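Local coordinates for protein Bse634I restriction endonuclease (Geobacillus stearothermophilus, PDB 1KNV) that probably cleaves double-stranded DNA as a metal-dependent type II restriction endonuclease of the PD-(D/E)XK superfamily, at residues L100-P105 with L148-K153; F110-I115 with T142-L147. All coordinates share one frame; numbering follows the deposited sequence.

Interaction 1: residues L100-P105 with L148-K153; sequences LIIKMP and LIIRQK
I102 overlaps I150 at the chain ends: their CD1 methyls lie 3.7 Å apart, and the two side chains slant across each other. CG1 is anti to the carbonyl carbon in both (chi1 -54° and -65°), which brings these methyls together. Just past the end of the strand, M104 bends at chi2 and chi3 and lays its CG against L148 CG at 3.8 Å. Its SD lies near L148 CD1. L100 shares the sheet face of I102, beside I150. The other face carries I101 and I149, which meet more loosely, I101 CG2 to I149 CG1 at 4.3 Å. The backbones form an antiparallel ladder with four hydrogen bonds. L100 and I150 exchange two bonds; the one from I150 N to L100 O is 2.8 Å long and nearly straight, at 175°. I102 and L148 exchange the other two. I101 and I149 form the non-hydrogen-bonded pair between them. Loop residue I182 packs on I102 and I150, while helices 68-93 and 281-291 pack on the I101 and I149 side. The contact thus joins strand 99-103, outermost within this chain, to strand 147-151 in a mixed sheet with helices packed on it, consistent with the PD-(D/E)XK nuclease core.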
ATOM      1  N   LEU B 100      16.352  25.844 -10.945  1.00 22.47           N
ATOM      2  CA  LEU B 100      17.032  26.559  -9.883  1.00 21.58           C
ATOM      3  C   LEU B 100      17.817  25.486  -9.155  1.00 20.64           C
ATOM      4  O   LEU B 100      17.265  24.457  -8.760  1.00 20.68           O
ATOM      5  CB  LEU B 100      16.049  27.222  -8.901  1.00 21.86           C
ATOM      6  CG  LEU B 100      15.314  28.508  -9.308  1.00 22.18           C
ATOM      7  CD1 LEU B 100      14.548  29.081  -8.107  1.00 21.43           C
ATOM      8  CD2 LEU B 100      16.322  29.528  -9.819  1.00 23.06           C
ATOM      9  N   ILE B 101      19.116  25.712  -9.021  1.00 20.29           N
ATOM     10  CA  ILE B 101      20.000  24.795  -8.314  1.00 20.09           C
ATOM     11  C   ILE B 101      20.439  25.624  -7.106  1.00 19.95           C
ATOM     12  O   ILE B 101      21.311  26.480  -7.208  1.00 20.40           O
ATOM     13  CB  ILE B 101      21.182  24.406  -9.208  1.00 18.76           C
ATOM     14  CG1 ILE B 101      20.639  23.805 -10.502  1.00 18.68           C
ATOM     15  CG2 ILE B 101      22.076  23.421  -8.498  1.00 17.39           C
ATOM     16  CD1 ILE B 101      21.635  23.710 -11.598  1.00 19.05           C
ATOM     17  N   ILE B 102      19.807  25.367  -5.966  1.00 19.48           N
ATOM     18  CA  ILE B 102      20.054  26.125  -4.746  1.00 19.42           C
ATOM     19  C   ILE B 102      20.918  25.491  -3.672  1.00 20.27           C
ATOM     20  O   ILE B 102      20.728  24.335  -3.297  1.00 21.00           O
ATOM     21  CB  ILE B 102      18.720  26.491  -4.087  1.00 19.10           C
ATOM     22  CG1 ILE B 102      17.831  27.204  -5.102  1.00 18.60           C
ATOM     23  CG2 ILE B 102      18.967  27.337  -2.852  1.00 17.72           C
ATOM     24  CD1 ILE B 102      16.410  27.394  -4.624  1.00 20.56           C
ATOM     25  N   LYS B 103      21.851  26.279  -3.149  1.00 21.29           N
ATOM     26  CA  LYS B 103      22.737  25.816  -2.094  1.00 20.42           C
ATOM     27  C   LYS B 103      21.999  25.999  -0.773  1.00 20.62           C
ATOM     28  O   LYS B 103      21.708  27.118  -0.374  1.00 21.25           O
ATOM     29  CB  LYS B 103      24.024  26.637  -2.094  1.00 20.94           C
ATOM     30  CG  LYS B 103      25.240  25.828  -1.705  1.00 21.85           C
ATOM     31  CD  LYS B 103      25.094  25.322  -0.310  1.00 22.72           C
ATOM     32  CE  LYS B 103      26.005  24.157  -0.027  1.00 21.95           C
ATOM     33  NZ  LYS B 103      25.693  23.677   1.342  1.00 22.90           N
ATOM     34  N   MET B 104      21.702  24.898  -0.094  1.00 21.08           N
ATOM     35  CA  MET B 104      20.973  24.961   1.161  1.00 22.64           C
ATOM     36  C   MET B 104      21.837  24.914   2.411  1.00 23.23           C
ATOM     37  O   MET B 104      22.838  24.202   2.456  1.00 23.44           O
ATOM     38  CB  MET B 104      19.957  23.821   1.232  1.00 22.95           C
ATOM     39  CG  MET B 104      18.900  23.844   0.149  1.00 22.53           C
ATOM     40  SD  MET B 104      17.893  25.324   0.226  1.00 24.15           S
ATOM     41  CE  MET B 104      17.166  25.139   1.816  1.00 22.72           C
ATOM     42  N   PRO B 105      21.448  25.674   3.449  1.00 24.30           N
ATOM     43  CA  PRO B 105      22.156  25.738   4.730  1.00 25.95           C
ATOM     44  C   PRO B 105      21.684  24.525   5.532  1.00 28.42           C
ATOM     45  O   PRO B 105      20.983  23.670   4.988  1.00 29.28           O
ATOM     46  CB  PRO B 105      21.654  27.041   5.325  1.00 24.87           C
ATOM     47  CG  PRO B 105      20.221  27.030   4.903  1.00 24.93           C
ATOM     48  CD  PRO B 105      20.293  26.592   3.451  1.00 24.27           C
ATOM     49  N   LEU B 148      19.723  21.532  -3.772  1.00 19.89           N
ATOM     50  CA  LEU B 148      18.391  21.242  -4.303  1.00 21.50           C
ATOM     51  C   LEU B 148      18.242  21.633  -5.780  1.00 20.49           C
ATOM     52  O   LEU B 148      18.639  22.735  -6.176  1.00 20.49           O
ATOM     53  CB  LEU B 148      17.318  22.026  -3.564  1.00 22.68           C
ATOM     54  CG  LEU B 148      16.878  21.693  -2.168  1.00 24.59           C
ATOM     55  CD1 LEU B 148      15.658  22.552  -1.832  1.00 24.96           C
ATOM     56  CD2 LEU B 148      16.569  20.226  -2.139  1.00 25.02           C
ATOM     57  N   ILE B 149      17.692  20.740  -6.585  1.00 20.44           N
ATOM     58  CA  ILE B 149      17.445  21.038  -7.986  1.00 20.44           C
ATOM     59  C   ILE B 149      15.934  21.154  -8.087  1.00 20.40           C
ATOM     60  O   ILE B 149      15.209  20.205  -7.789  1.00 20.36           O
ATOM     61  CB  ILE B 149      17.991  19.934  -8.910  1.00 20.81           C
ATOM     62  CG1 ILE B 149      19.541  19.924  -8.891  1.00 20.60           C
ATOM     63  CG2 ILE B 149      17.524  20.202 -10.340  1.00 19.54           C
ATOM     64  CD1 ILE B 149      20.158  19.624  -7.548  1.00 20.66           C
ATOM     65  N   ILE B 150      15.486  22.359  -8.390  1.00 21.54           N
ATOM     66  CA  ILE B 150      14.069  22.678  -8.480  1.00 22.13           C
ATOM     67  C   ILE B 150      13.689  23.060  -9.903  1.00 22.72           C
ATOM     68  O   ILE B 150      14.484  23.662 -10.620  1.00 23.74           O
ATOM     69  CB  ILE B 150      13.731  23.877  -7.560  1.00 22.33           C
ATOM     70  CG1 ILE B 150      13.947  23.484  -6.100  1.00 23.05           C
ATOM     71  CG2 ILE B 150      12.321  24.357  -7.793  1.00 20.97           C
ATOM     72  CD1 ILE B 150      13.994  24.642  -5.178  1.00 25.36           C
ATOM     73  N   ARG B 151      12.504  22.668 -10.332  1.00 23.22           N
ATOM     74  CA  ARG B 151      12.059  23.006 -11.669  1.00 25.51           C
ATOM     75  C   ARG B 151      10.659  23.613 -11.605  1.00 25.36           C
ATOM     76  O   ARG B 151       9.671  22.911 -11.392  1.00 24.60           O
ATOM     77  CB  ARG B 151      12.041  21.775 -12.578  1.00 28.51           C
ATOM     78  CG  ARG B 151      11.757  22.130 -14.028  1.00 32.61           C
ATOM     79  CD  ARG B 151      11.518  20.903 -14.858  1.00 35.72           C
ATOM     80  NE  ARG B 151      11.308  21.278 -16.248  1.00 40.77           N
ATOM     81  CZ  ARG B 151      11.233  20.398 -17.231  1.00 43.08           C
ATOM     82  NH1 ARG B 151      11.348  19.088 -16.971  1.00 44.34           N
ATOM     83  NH2 ARG B 151      11.064  20.820 -18.477  1.00 45.37           N
ATOM     84  N   GLN B 152      10.586  24.929 -11.765  1.00 24.77           N
ATOM     85  CA  GLN B 152       9.320  25.653 -11.727  1.00 25.69           C
ATOM     86  C   GLN B 152       9.579  27.008 -12.383  1.00 26.70           C
ATOM     87  O   GLN B 152      10.098  27.929 -11.757  1.00 27.03           O
ATOM     88  CB  GLN B 152       8.852  25.823 -10.272  1.00 24.41           C
ATOM     89  CG  GLN B 152       7.410  26.306 -10.130  1.00 24.20           C
ATOM     90  CD  GLN B 152       6.928  26.288  -8.693  1.00 24.48           C
ATOM     91  OE1 GLN B 152       6.485  27.302  -8.157  1.00 25.09           O
ATOM     92  NE2 GLN B 152       7.013  25.130  -8.061  1.00 23.64           N
ATOM     93  N   LYS B 153       9.219  27.118 -13.653  1.00 28.33           N
ATOM     94  CA  LYS B 153       9.455  28.338 -14.406  1.00 30.48           C
ATOM     95  C   LYS B 153       9.102  29.646 -13.714  1.00 29.70           C
ATOM     96  O   LYS B 153       9.877  30.596 -13.758  1.00 30.99           O
ATOM     97  CB  LYS B 153       8.730  28.280 -15.753  1.00 32.93           C
ATOM     98  CG  LYS B 153       9.095  29.445 -16.661  1.00 35.92           C
ATOM     99  CD  LYS B 153       8.493  29.312 -18.047  1.00 38.26           C
ATOM    100  CE  LYS B 153       8.860  30.525 -18.895  1.00 39.60           C
ATOM    101  NZ  LYS B 153       8.268  30.482 -20.266  1.00 41.53           N
TER

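Interaction 2: residues F110-I115 with T142-L147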
ATOM      1  N   PHE B 110      17.554  27.006   8.116  1.00 27.70           N
ATOM      2  CA  PHE B 110      16.388  27.157   7.267  1.00 26.09           C
ATOM      3  C   PHE B 110      15.968  25.785   6.777  1.00 26.60           C
ATOM      4  O   PHE B 110      16.601  25.235   5.880  1.00 27.32           O
ATOM      5  CB  PHE B 110      16.723  28.038   6.063  1.00 24.51           C
ATOM      6  CG  PHE B 110      15.533  28.366   5.192  1.00 23.90           C
ATOM      7  CD1 PHE B 110      14.825  29.549   5.373  1.00 22.83           C
ATOM      8  CD2 PHE B 110      15.123  27.493   4.192  1.00 23.24           C
ATOM      9  CE1 PHE B 110      13.735  29.857   4.572  1.00 22.29           C
ATOM     10  CE2 PHE B 110      14.033  27.793   3.385  1.00 22.79           C
ATOM     11  CZ  PHE B 110      13.338  28.976   3.575  1.00 23.29           C
ATOM     12  N   ASP B 111      14.910  25.234   7.372  1.00 26.09           N
ATOM     13  CA  ASP B 111      14.385  23.929   6.977  1.00 24.94           C
ATOM     14  C   ASP B 111      13.911  24.055   5.533  1.00 24.58           C
ATOM     15  O   ASP B 111      13.008  24.842   5.245  1.00 24.98           O
ATOM     16  CB  ASP B 111      13.208  23.558   7.868  1.00 26.09           C
ATOM     17  CG  ASP B 111      12.605  22.224   7.505  1.00 27.39           C
ATOM     18  OD1 ASP B 111      12.821  21.761   6.368  1.00 26.70           O
ATOM     19  OD2 ASP B 111      11.901  21.643   8.359  1.00 29.97           O
ATOM     20  N   PHE B 112      14.507  23.275   4.631  1.00 23.45           N
ATOM     21  CA  PHE B 112      14.164  23.335   3.203  1.00 22.32           C
ATOM     22  C   PHE B 112      12.673  23.169   2.945  1.00 21.97           C
ATOM     23  O   PHE B 112      12.150  23.685   1.955  1.00 22.53           O
ATOM     24  CB  PHE B 112      14.947  22.273   2.412  1.00 21.86           C
ATOM     25  CG  PHE B 112      14.266  20.920   2.345  1.00 20.69           C
ATOM     26  CD1 PHE B 112      13.459  20.585   1.263  1.00 20.30           C
ATOM     27  CD2 PHE B 112      14.415  19.999   3.374  1.00 19.66           C
ATOM     28  CE1 PHE B 112      12.809  19.346   1.210  1.00 20.01           C
ATOM     29  CE2 PHE B 112      13.771  18.767   3.331  1.00 20.09           C
ATOM     30  CZ  PHE B 112      12.964  18.439   2.243  1.00 19.40           C
ATOM     31  N   ARG B 113      11.996  22.443   3.832  1.00 20.74           N
ATOM     32  CA  ARG B 113      10.561  22.212   3.705  1.00 21.40           C
ATOM     33  C   ARG B 113       9.768  23.513   3.626  1.00 21.42           C
ATOM     34  O   ARG B 113       8.651  23.539   3.122  1.00 20.37           O
ATOM     35  CB  ARG B 113      10.072  21.354   4.872  1.00 21.12           C
ATOM     36  CG  ARG B 113      10.548  19.918   4.750  1.00 21.57           C
ATOM     37  CD  ARG B 113      10.399  19.155   6.035  1.00 21.83           C
ATOM     38  NE  ARG B 113       9.030  19.166   6.534  1.00 21.70           N
ATOM     39  CZ  ARG B 113       8.635  18.477   7.598  1.00 22.03           C
ATOM     40  NH1 ARG B 113       9.513  17.730   8.258  1.00 23.14           N
ATOM     41  NH2 ARG B 113       7.377  18.535   8.005  1.00 21.43           N
ATOM     42  N   LYS B 114      10.365  24.598   4.106  1.00 22.30           N
ATOM     43  CA  LYS B 114       9.717  25.895   4.077  1.00 21.26           C
ATOM     44  C   LYS B 114       9.621  26.463   2.666  1.00 20.72           C
ATOM     45  O   LYS B 114       8.995  27.500   2.462  1.00 21.09           O
ATOM     46  CB  LYS B 114      10.462  26.859   5.002  1.00 23.43           C
ATOM     47  CG  LYS B 114      10.312  26.485   6.471  1.00 25.81           C
ATOM     48  CD  LYS B 114      11.393  27.086   7.343  1.00 27.75           C
ATOM     49  CE  LYS B 114      11.281  28.582   7.403  1.00 29.70           C
ATOM     50  NZ  LYS B 114      12.380  29.166   8.224  1.00 31.48           N
ATOM     51  N   ILE B 115      10.232  25.800   1.686  1.00 20.40           N
ATOM     52  CA  ILE B 115      10.136  26.291   0.312  1.00 19.70           C
ATOM     53  C   ILE B 115       8.822  25.818  -0.300  1.00 19.15           C
ATOM     54  O   ILE B 115       8.363  26.345  -1.310  1.00 20.06           O
ATOM     55  CB  ILE B 115      11.315  25.815  -0.593  1.00 19.64           C
ATOM     56  CG1 ILE B 115      11.242  24.307  -0.838  1.00 19.22           C
ATOM     57  CG2 ILE B 115      12.647  26.191   0.053  1.00 19.96           C
ATOM     58  CD1 ILE B 115      12.191  23.844  -1.940  1.00 18.72           C
ATOM     59  N   THR B 142      13.214  15.438   9.610  1.00 22.02           N
ATOM     60  CA  THR B 142      13.841  15.565   8.302  1.00 22.68           C
ATOM     61  C   THR B 142      15.085  16.444   8.393  1.00 22.60           C
ATOM     62  O   THR B 142      15.302  17.126   9.392  1.00 24.16           O
ATOM     63  CB  THR B 142      12.845  16.165   7.275  1.00 22.17           C
ATOM     64  OG1 THR B 142      12.385  17.435   7.747  1.00 21.81           O
ATOM     65  CG2 THR B 142      11.636  15.235   7.088  1.00 20.96           C
ATOM     66  N   SER B 143      15.907  16.411   7.353  1.00 22.67           N
ATOM     67  CA  SER B 143      17.124  17.218   7.310  1.00 24.01           C
ATOM     68  C   SER B 143      17.196  17.918   5.957  1.00 23.37           C
ATOM     69  O   SER B 143      16.322  17.731   5.109  1.00 23.06           O
ATOM     70  CB  SER B 143      18.362  16.337   7.509  1.00 24.30           C
ATOM     71  OG  SER B 143      18.417  15.323   6.520  1.00 25.82           O
ATOM     72  N   ASN B 144      18.238  18.718   5.759  1.00 23.36           N
ATOM     73  CA  ASN B 144      18.424  19.460   4.518  1.00 21.73           C
ATOM     74  C   ASN B 144      19.478  18.911   3.590  1.00 21.81           C
ATOM     75  O   ASN B 144      20.623  18.703   3.997  1.00 21.64           O
ATOM     76  CB  ASN B 144      18.845  20.896   4.810  1.00 22.97           C
ATOM     77  CG  ASN B 144      17.702  21.773   5.186  1.00 24.05           C
ATOM     78  OD1 ASN B 144      16.617  21.301   5.492  1.00 25.45           O
ATOM     79  ND2 ASN B 144      17.942  23.075   5.181  1.00 25.25           N
ATOM     80  N   PRO B 145      19.109  18.650   2.330  1.00 21.49           N
ATOM     81  CA  PRO B 145      20.117  18.152   1.397  1.00 21.53           C
ATOM     82  C   PRO B 145      20.968  19.409   1.181  1.00 21.60           C
ATOM     83  O   PRO B 145      20.457  20.527   1.319  1.00 21.28           O
ATOM     84  CB  PRO B 145      19.296  17.784   0.168  1.00 21.75           C
ATOM     85  CG  PRO B 145      18.170  18.724   0.224  1.00 23.07           C
ATOM     86  CD  PRO B 145      17.788  18.711   1.689  1.00 21.49           C
ATOM     87  N   ASP B 146      22.248  19.250   0.874  1.00 20.76           N
ATOM     88  CA  ASP B 146      23.108  20.412   0.695  1.00 20.48           C
ATOM     89  C   ASP B 146      22.802  21.147  -0.599  1.00 20.63           C
ATOM     90  O   ASP B 146      23.075  22.346  -0.731  1.00 20.39           O
ATOM     91  CB  ASP B 146      24.574  19.983   0.710  1.00 22.39           C
ATOM     92  CG  ASP B 146      24.971  19.331   2.025  1.00 22.90           C
ATOM     93  OD1 ASP B 146      24.750  19.948   3.097  1.00 24.30           O
ATOM     94  OD2 ASP B 146      25.495  18.203   1.991  1.00 24.94           O
ATOM     95  N   LEU B 147      22.211  20.443  -1.546  1.00 20.63           N
ATOM     96  CA  LEU B 147      21.905  21.046  -2.828  1.00 20.31           C
ATOM     97  C   LEU B 147      20.536  20.582  -3.320  1.00 19.95           C
ATOM     98  O   LEU B 147      20.206  19.392  -3.261  1.00 18.03           O
ATOM     99  CB  LEU B 147      22.981  20.614  -3.814  1.00 22.42           C
ATOM    100  CG  LEU B 147      23.110  21.153  -5.219  1.00 24.12           C
ATOM    101  CD1 LEU B 147      23.308  22.629  -5.067  1.00 24.22           C
ATOM    102  CD2 LEU B 147      24.276  20.485  -5.953  1.00 24.20           C
TER
HETATM  103  O   HOH W   1      13.704  19.218   6.598  1.00 21.15           O
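The N144 amide bridges the backbone of F110 and F112 and uses both its ends. ND2 gives a hydrogen bond to F110 O at 2.6 Å, with that oxygen close to the amide plane. OD1 takes the backbone N of F112 at 3.0 Å in a nearly straight bond, although the donor stands 30° out of the carbonyl plane. CG of N144 is anti to its carbonyl carbon (chi1 -80°), which turns the amide towards this backbone. An alanine here would remove both grips and is likely to leave F110 O and F112 N without these mates. OD1 also sits at the F112 ring edge, 3.3 Å from CD2. P145 CD lies over one face of that ring, and R113 CG over the opposite face. The R113 chain bends at chi3 (56°) and brings NH1 to T142 OG1 at 2.9 Å, in the guanidinium plane. R113 NH2 makes a salt bridge to E128 of helix 118-131. D111 OD1 accepts from R113 N, forming an Asx turn, and takes a bond from a water that also bonds T142 OG1. The chemistry implies two loops joined by directional polar bonds around a packed F112 ring, which should restrain the rotation of the N144 amide and the R113 guanidinium.

Interactions 1 and 2 have centres 11 Å apart and meet where strand 99-103 runs out into loop. There M104 N lies 3.0 Å from D146 O, a probable hydrogen bond that continues the antiparallel bonding just past the strand ends and puts D146 at the junction. P105 O is 3.1 Å from N144 ND2, so the amide that grips 110-112 probably also holds the end of 100-105. F112 packs on M104, and I115 reaches L148 and I150. D146 is a calcium-binding residue in a structure of this protein; no calcium is bound to this chain in the model. Its OD2 accepts a hydrogen bond from L197 N. L197 is also a calcium-binding residue, probably of the same site. The side chain of M104 is about 6 Å from that of D146.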